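Local coordinates for protein aminopeptidase YwaD (PDB 6HC6) that removes N-terminal amino acids from peptides as a secreted, monomeric zinc aminopeptidase of the M28 family, using two zinc ions per subunit, at residues A[94-99]-A[221-226]; A[100-105]-A[215-220]. All blocks are in the same frame, centred on the assembly; numbering follows the deposited sequence.

Contact 1: residues A[94-99]-A[221-226]; sequences IPDRLE and AFTNQT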
ATOM      1  N   ILE A  94      -0.359  -2.388  15.168  1.00 21.00           N
ATOM      2  CA  ILE A  94       0.660  -2.065  14.171  1.00 19.17           C
ATOM      3  C   ILE A  94       1.815  -1.364  14.879  1.00 26.75           C
ATOM      4  O   ILE A  94       1.672  -0.989  16.055  1.00 25.13           O
ATOM      5  CB  ILE A  94       0.095  -1.196  13.034  1.00 19.38           C
ATOM      6  CG1 ILE A  94      -0.318   0.179  13.555  1.00 21.65           C
ATOM      7  CG2 ILE A  94      -1.039  -1.907  12.287  1.00 21.28           C
ATOM      8  CD1 ILE A  94      -0.796   1.112  12.466  1.00 23.48           C
ATOM      9  N   PRO A  95       2.967  -1.169  14.231  1.00 26.25           N
ATOM     10  CA  PRO A  95       4.112  -0.567  14.931  1.00 28.78           C
ATOM     11  C   PRO A  95       3.857   0.864  15.386  1.00 30.40           C
ATOM     12  O   PRO A  95       2.959   1.559  14.908  1.00 28.71           O
ATOM     13  CB  PRO A  95       5.229  -0.608  13.884  1.00 29.28           C
ATOM     14  CG  PRO A  95       4.856  -1.726  12.990  1.00 32.05           C
ATOM     15  CD  PRO A  95       3.363  -1.672  12.900  1.00 22.91           C
ATOM     16  N   ASP A  96       4.687   1.302  16.331  1.00 30.79           N
ATOM     17  CA  ASP A  96       4.683   2.696  16.736  1.00 26.93           C
ATOM     18  C   ASP A  96       4.915   3.595  15.528  1.00 30.26           C
ATOM     19  O   ASP A  96       5.593   3.225  14.564  1.00 30.88           O
ATOM     20  CB  ASP A  96       5.761   2.963  17.787  1.00 29.77           C
ATOM     21  CG  ASP A  96       5.553   2.168  19.067  1.00 40.57           C
ATOM     22  OD1 ASP A  96       4.413   1.735  19.340  1.00 34.27           O
ATOM     23  OD2 ASP A  96       6.542   1.998  19.814  1.00 39.51           O
ATOM     24  N   ARG A  97       4.319   4.775  15.583  1.00 30.64           N
ATOM     25  CA  ARG A  97       4.427   5.760  14.522  1.00 27.33           C
ATOM     26  C   ARG A  97       5.387   6.844  14.986  1.00 29.05           C
ATOM     27  O   ARG A  97       5.238   7.373  16.090  1.00 28.62           O
ATOM     28  CB  ARG A  97       3.054   6.351  14.198  1.00 27.54           C
ATOM     29  CG  ARG A  97       3.087   7.468  13.161  1.00 37.55           C
ATOM     30  CD  ARG A  97       1.675   7.836  12.714  1.00 47.15           C
ATOM     31  NE  ARG A  97       0.702   7.745  13.805  1.00 58.36           N
ATOM     32  CZ  ARG A  97       0.230   8.785  14.488  1.00 60.96           C
ATOM     33  NH1 ARG A  97       0.640  10.016  14.205  1.00 59.04           N
ATOM     34  NH2 ARG A  97      -0.656   8.595  15.458  1.00 65.76           N
ATOM     35  N   LEU A  98       6.373   7.157  14.157  1.00 28.93           N
ATOM     36  CA  LEU A  98       7.396   8.134  14.505  1.00 26.65           C
ATOM     37  C   LEU A  98       7.161   9.427  13.745  1.00 31.56           C
ATOM     38  O   LEU A  98       6.908   9.409  12.534  1.00 33.12           O
ATOM     39  CB  LEU A  98       8.790   7.610  14.176  1.00 27.74           C
ATOM     40  CG  LEU A  98       9.376   6.506  15.042  1.00 39.43           C
ATOM     41  CD1 LEU A  98      10.535   5.921  14.289  1.00 46.29           C
ATOM     42  CD2 LEU A  98       9.830   7.064  16.369  1.00 38.57           C
ATOM     43  N   GLU A  99       7.264  10.549  14.455  1.00 28.82           N
ATOM     44  CA  GLU A  99       7.125  11.857  13.838  1.00 32.17           C
ATOM     45  C   GLU A  99       8.095  12.815  14.502  1.00 31.12           C
ATOM     46  O   GLU A  99       8.452  12.651  15.672  1.00 29.97           O
ATOM     47  CB  GLU A  99       5.694  12.393  13.952  1.00 39.18           C
ATOM     48  CG  GLU A  99       4.818  12.012  12.756  1.00 54.70           C
ATOM     49  CD  GLU A  99       3.344  11.954  13.098  1.00 66.69           C
ATOM     50  OE1 GLU A  99       2.706  10.926  12.784  1.00 72.00           O
ATOM     51  OE2 GLU A  99       2.823  12.934  13.675  1.00 67.80           O
ATOM     52  N   ALA A 221       7.837   8.734  19.337  1.00 32.47           N
ATOM     53  CA  ALA A 221       7.127   7.521  18.956  1.00 30.84           C
ATOM     54  C   ALA A 221       5.726   7.556  19.547  1.00 36.42           C
ATOM     55  O   ALA A 221       5.560   7.726  20.758  1.00 35.01           O
ATOM     56  CB  ALA A 221       7.872   6.278  19.439  1.00 30.93           C
ATOM     57  N   PHE A 222       4.726   7.403  18.692  1.00 33.96           N
ATOM     58  CA  PHE A 222       3.348   7.273  19.140  1.00 35.43           C
ATOM     59  C   PHE A 222       3.027   5.789  19.243  1.00 33.16           C
ATOM     60  O   PHE A 222       3.114   5.067  18.248  1.00 28.82           O
ATOM     61  CB  PHE A 222       2.407   7.995  18.180  1.00 37.32           C
ATOM     62  CG  PHE A 222       2.562   9.479  18.217  1.00 44.25           C
ATOM     63  CD1 PHE A 222       3.556  10.104  17.480  1.00 43.74           C
ATOM     64  CD2 PHE A 222       1.750  10.250  19.036  1.00 49.44           C
ATOM     65  CE1 PHE A 222       3.716  11.479  17.534  1.00 45.60           C
ATOM     66  CE2 PHE A 222       1.903  11.620  19.096  1.00 51.43           C
ATOM     67  CZ  PHE A 222       2.887  12.237  18.345  1.00 48.25           C
ATOM     68  N   THR A 223       2.688   5.332  20.447  1.00 34.46           N
ATOM     69  CA  THR A 223       2.503   3.916  20.714  1.00 31.49           C
ATOM     70  C   THR A 223       1.019   3.559  20.728  1.00 29.92           C
ATOM     71  O   THR A 223       0.144   4.392  20.475  1.00 32.43           O
ATOM     72  CB  THR A 223       3.163   3.533  22.040  1.00 39.46           C
ATOM     73  OG1 THR A 223       2.506   4.221  23.112  1.00 45.27           O
ATOM     74  CG2 THR A 223       4.640   3.909  22.022  1.00 52.15           C
ATOM     75  N   ASN A 224       0.734   2.295  21.050  1.00 36.75           N
ATOM     76  CA  ASN A 224      -0.633   1.781  21.072  1.00 33.99           C
ATOM     77  C   ASN A 224      -1.321   1.941  19.720  1.00 28.15           C
ATOM     78  O   ASN A 224      -2.546   2.101  19.658  1.00 32.87           O
ATOM     79  CB  ASN A 224      -1.479   2.456  22.159  1.00 46.51           C
ATOM     80  CG  ASN A 224      -1.188   1.928  23.543  1.00 57.69           C
ATOM     81  OD1 ASN A 224      -0.275   1.122  23.735  1.00 58.73           O
ATOM     82  ND2 ASN A 224      -1.962   2.384  24.521  1.00 59.04           N
ATOM     83  N   GLN A 225      -0.559   1.905  18.627  1.00 28.70           N
ATOM     84  CA  GLN A 225      -1.142   2.089  17.304  1.00 21.83           C
ATOM     85  C   GLN A 225      -1.878   0.838  16.859  1.00 23.34           C
ATOM     86  O   GLN A 225      -1.399  -0.281  17.052  1.00 23.32           O
ATOM     87  CB  GLN A 225      -0.057   2.418  16.278  1.00 20.36           C
ATOM     88  CG  GLN A 225       0.754   3.650  16.630  1.00 22.52           C
ATOM     89  CD  GLN A 225      -0.070   4.918  16.585  1.00 25.37           C
ATOM     90  OE1 GLN A 225      -0.381   5.418  15.514  1.00 25.95           O
ATOM     91  NE2 GLN A 225      -0.397   5.463  17.753  1.00 29.26           N
ATOM     92  N   THR A 226      -3.038   1.036  16.244  1.00 21.81           N
ATOM     93  CA  THR A 226      -3.844  -0.064  15.745  1.00 21.77           C
ATOM     94  C   THR A 226      -4.443   0.325  14.404  1.00 20.06           C
ATOM     95  O   THR A 226      -4.652   1.504  14.118  1.00 22.78           O
ATOM     96  CB  THR A 226      -4.978  -0.436  16.706  1.00 26.27           C
ATOM     97  OG1 THR A 226      -5.891   0.665  16.811  1.00 34.38           O
ATOM     98  CG2 THR A 226      -4.435  -0.765  18.080  1.00 26.50           C
TER
HETATM   99  O   HOH W   1       2.179   0.742  18.343  1.00 27.15           O
HETATM  100  O   HOH W   2       3.075   0.502  21.275  1.00 48.26           O
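Arg97 and Phe222 face each other as an antiparallel hydrogen-bonded pair, Arg97 N giving to Phe222 O (2.9 Å) and Phe222 N to Arg97 O (2.7 Å), while farther out Ile94 N donates to Gln225 O at 3.0 Å. Between these anchors the two chains are loop, and side chains and water bind them. The Arg97 chain bends at chi3 (36°) and presents NE and NH2 side-on to a single acceptor, Gln225 OE1, at 3.1 and 3.2 Å. Both nitrogens come from the same face of the amide, whose plane is turned 55° from the guanidinium. The remaining nitrogen of Arg97, NH1, forms a salt bridge to Glu99 OE1 (2.7 Å), and CB of Phe222 lies over one guanidinium face. Gln225 NE2 in turn donates to Thr223 O, which fixes the rotation of the amide. Without the amide, as with an alanine at Gln225, NE and NH2 of Arg97 would probably lose their shared acceptor, leaving the guanidinium freer to turn about its salt bridge to Glu99. One water ties Asp96 OD1 to Gln225 N and Ile94 O; a second joins OD1 to Asn224 N. On the sheet face opposite Arg97, Leu98 CD2 packs on Ala221 CB at 3.7 Å. Ile94 and Pro95 rest against Leu299 of helix 299-306, and Thr226 OG1 hydrogen-bonds to Lys70 NZ of helix 67-82, where strand 226-234 enters the large sheet of the peptidase domain.

Contact 2: residues A[100-105]-A[215-220]; sequences GTLSSA and ATLKLK
Gly100 opens an antiparallel pair in the sheet of the PA domain, which also holds strands 107-113, 125-131 and 198-201; residues 100-104 and 215-220 run at 180° with axes 4.7 Å apart. Its CA lies only 3.0 Å from Lys218 O in a CA-H...O contact, and a beta carbon here would collide with that oxygen as well as with the preceding carbonyl, so the backbone conformation calls for glycine. Thr101 and Lys218 form a hydrogen-bonded pair: Thr101 N donates to Lys218 O (2.8 Å) and Lys218 N to Thr101 O (2.9 Å). On the same sheet face, the Thr101 hydroxyl sits beside CB of Lys218, whose extended chain carries the amine away from the strand pair. A water hydrogen-bonded to Thr101 OG1 also donates to Thr216 O at 3.0 Å. Leu102 turns to the other face. Its CG is set opposite the backbone nitrogen (chi1 163°), and CD1 meets Leu217 CD1 at 3.7 Å and Ala215 CB at 3.9 Å, the two leucine side chains crossing at a slant. Leu111 of strand 107-113 touches both leucines; Ile201 and Val199 of strand 198-201 add contacts to Leu102 and Leu217 respectively. Ser103 repeats the two-bond pairing with Thr216, whose OG1 hydrogen-bonds to Thr126 OG1. Ser104 lays CB 4.0 Å from Ala215 CB, and its OG hydrogen-bonds to Glu214 O.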
ATOM      1  N   GLY A 100       8.512  13.830  13.755  1.00 26.89           N
ATOM      2  CA  GLY A 100       9.305  14.870  14.378  1.00 27.37           C
ATOM      3  C   GLY A 100       9.972  15.767  13.358  1.00 25.79           C
ATOM      4  O   GLY A 100       9.500  15.914  12.230  1.00 28.08           O
ATOM      5  N   THR A 101      11.082  16.366  13.789  1.00 27.21           N
ATOM      6  CA  THR A 101      11.676  17.492  13.093  1.00 27.15           C
ATOM      7  C   THR A 101      13.191  17.357  13.057  1.00 28.25           C
ATOM      8  O   THR A 101      13.800  16.605  13.823  1.00 24.34           O
ATOM      9  CB  THR A 101      11.320  18.826  13.762  1.00 30.54           C
ATOM     10  OG1 THR A 101      11.766  18.800  15.122  1.00 31.36           O
ATOM     11  CG2 THR A 101       9.816  19.067  13.724  1.00 31.00           C
ATOM     12  N   LEU A 102      13.793  18.139  12.173  1.00 23.95           N
ATOM     13  CA  LEU A 102      15.230  18.118  11.980  1.00 22.89           C
ATOM     14  C   LEU A 102      15.663  19.534  11.650  1.00 25.82           C
ATOM     15  O   LEU A 102      14.982  20.228  10.894  1.00 27.36           O
ATOM     16  CB  LEU A 102      15.614  17.144  10.856  1.00 20.09           C
ATOM     17  CG  LEU A 102      17.014  17.260  10.242  1.00 26.87           C
ATOM     18  CD1 LEU A 102      18.062  16.796  11.237  1.00 31.21           C
ATOM     19  CD2 LEU A 102      17.132  16.445   8.942  1.00 29.00           C
ATOM     20  N   SER A 103      16.778  19.969  12.231  1.00 22.69           N
ATOM     21  CA  SER A 103      17.291  21.297  11.935  1.00 23.92           C
ATOM     22  C   SER A 103      18.807  21.244  11.889  1.00 25.63           C
ATOM     23  O   SER A 103      19.439  20.372  12.486  1.00 26.34           O
ATOM     24  CB  SER A 103      16.825  22.323  12.968  1.00 31.08           C
ATOM     25  OG  SER A 103      17.387  22.036  14.234  1.00 30.07           O
ATOM     26  N   SER A 104      19.387  22.196  11.165  1.00 30.13           N
ATOM     27  CA  SER A 104      20.838  22.322  11.117  1.00 24.82           C
ATOM     28  C   SER A 104      21.178  23.740  10.699  1.00 28.45           C
ATOM     29  O   SER A 104      20.675  24.224   9.682  1.00 28.09           O
ATOM     30  CB  SER A 104      21.447  21.307  10.148  1.00 26.41           C
ATOM     31  OG  SER A 104      22.855  21.434  10.084  1.00 34.49           O
ATOM     32  N   ALA A 105      22.011  24.403  11.495  1.00 27.99           N
ATOM     33  CA  ALA A 105      22.446  25.771  11.213  1.00 33.49           C
ATOM     34  C   ALA A 105      21.259  26.676  10.896  1.00 34.52           C
ATOM     35  O   ALA A 105      21.296  27.488   9.972  1.00 33.21           O
ATOM     36  CB  ALA A 105      23.473  25.793  10.077  1.00 38.69           C
ATOM     37  N   ALA A 215      23.652  18.508  13.314  1.00 27.91           N
ATOM     38  CA  ALA A 215      22.211  18.583  13.157  1.00 28.29           C
ATOM     39  C   ALA A 215      21.547  18.117  14.444  1.00 28.21           C
ATOM     40  O   ALA A 215      22.152  17.420  15.265  1.00 28.88           O
ATOM     41  CB  ALA A 215      21.743  17.745  11.961  1.00 27.09           C
ATOM     42  N   THR A 216      20.294  18.524  14.625  1.00 27.14           N
ATOM     43  CA  THR A 216      19.491  18.100  15.764  1.00 25.97           C
ATOM     44  C   THR A 216      18.213  17.445  15.272  1.00 29.20           C
ATOM     45  O   THR A 216      17.449  18.054  14.512  1.00 27.69           O
ATOM     46  CB  THR A 216      19.137  19.269  16.676  1.00 29.67           C
ATOM     47  OG1 THR A 216      20.334  19.869  17.187  1.00 31.69           O
ATOM     48  CG2 THR A 216      18.275  18.796  17.835  1.00 33.49           C
ATOM     49  N   LEU A 217      17.966  16.229  15.743  1.00 27.27           N
ATOM     50  CA  LEU A 217      16.787  15.456  15.385  1.00 23.62           C
ATOM     51  C   LEU A 217      15.895  15.325  16.611  1.00 30.03           C
ATOM     52  O   LEU A 217      16.379  14.999  17.698  1.00 33.37           O
ATOM     53  CB  LEU A 217      17.210  14.089  14.858  1.00 24.04           C
ATOM     54  CG  LEU A 217      16.300  13.289  13.952  1.00 44.52           C
ATOM     55  CD1 LEU A 217      16.204  13.948  12.600  1.00 42.05           C
ATOM     56  CD2 LEU A 217      16.911  11.909  13.810  1.00 50.58           C
ATOM     57  N   LYS A 218      14.605  15.625  16.448  1.00 29.61           N
ATOM     58  CA  LYS A 218      13.610  15.426  17.496  1.00 28.61           C
ATOM     59  C   LYS A 218      12.546  14.493  16.942  1.00 30.98           C
ATOM     60  O   LYS A 218      11.866  14.842  15.973  1.00 32.55           O
ATOM     61  CB  LYS A 218      12.982  16.747  17.948  1.00 31.38           C
ATOM     62  CG  LYS A 218      13.972  17.748  18.532  1.00 37.47           C
ATOM     63  CD  LYS A 218      13.269  18.932  19.196  1.00 41.77           C
ATOM     64  CE  LYS A 218      14.284  19.993  19.612  1.00 51.62           C
ATOM     65  NZ  LYS A 218      13.639  21.226  20.149  1.00 55.26           N
ATOM     66  N   LEU A 219      12.418  13.309  17.540  1.00 27.96           N
ATOM     67  CA  LEU A 219      11.481  12.302  17.053  1.00 23.54           C
ATOM     68  C   LEU A 219      10.755  11.672  18.227  1.00 34.14           C
ATOM     69  O   LEU A 219      11.389  11.223  19.186  1.00 32.21           O
ATOM     70  CB  LEU A 219      12.187  11.210  16.248  1.00 27.79           C
ATOM     71  CG  LEU A 219      12.836  11.611  14.925  1.00 34.82           C
ATOM     72  CD1 LEU A 219      13.765  10.507  14.482  1.00 42.86           C
ATOM     73  CD2 LEU A 219      11.788  11.891  13.851  1.00 35.55           C
ATOM     74  N   LYS A 220       9.430  11.636  18.143  1.00 30.58           N
ATOM     75  CA  LYS A 220       8.590  11.028  19.160  1.00 28.06           C
ATOM     76  C   LYS A 220       7.887   9.817  18.563  1.00 27.28           C
ATOM     77  O   LYS A 220       7.440   9.853  17.412  1.00 28.67           O
ATOM     78  CB  LYS A 220       7.568  12.037  19.700  1.00 35.02           C
ATOM     79  CG  LYS A 220       6.287  11.416  20.236  1.00 50.33           C
ATOM     80  CD  LYS A 220       5.907  11.989  21.598  1.00 61.44           C
ATOM     81  CE  LYS A 220       4.521  11.522  22.029  1.00 62.30           C
ATOM     82  NZ  LYS A 220       4.016  12.303  23.199  1.00 69.47           N
TER
HETATM   83  O   HOH W   3      14.867  19.129  15.554  1.00 36.44           O

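Both contacts use strands 97-104 and 214-222; contact 2 lies along the regular pairing, and contact 1 takes in its end and the loops beyond, with centres about 19 Å apart. The junction is direct: Lys220 N approaches Glu99 O at 2.8 Å, a probable hydrogen bond, and Leu98 CD2 packs 3.8 Å from Lys220 O. Contact 1 holds together the two chain crossings between the PA domain region and the peptidase sheet, which includes strands 86-93 and 226-234. Its Ile94 side chain is about 10 Å from that of the zinc ligand Glu295 and about 12 Å from that of His250. Contact 2, its centre about 28 Å from the chain centre against 18 Å for contact 1, lies away from the metal site.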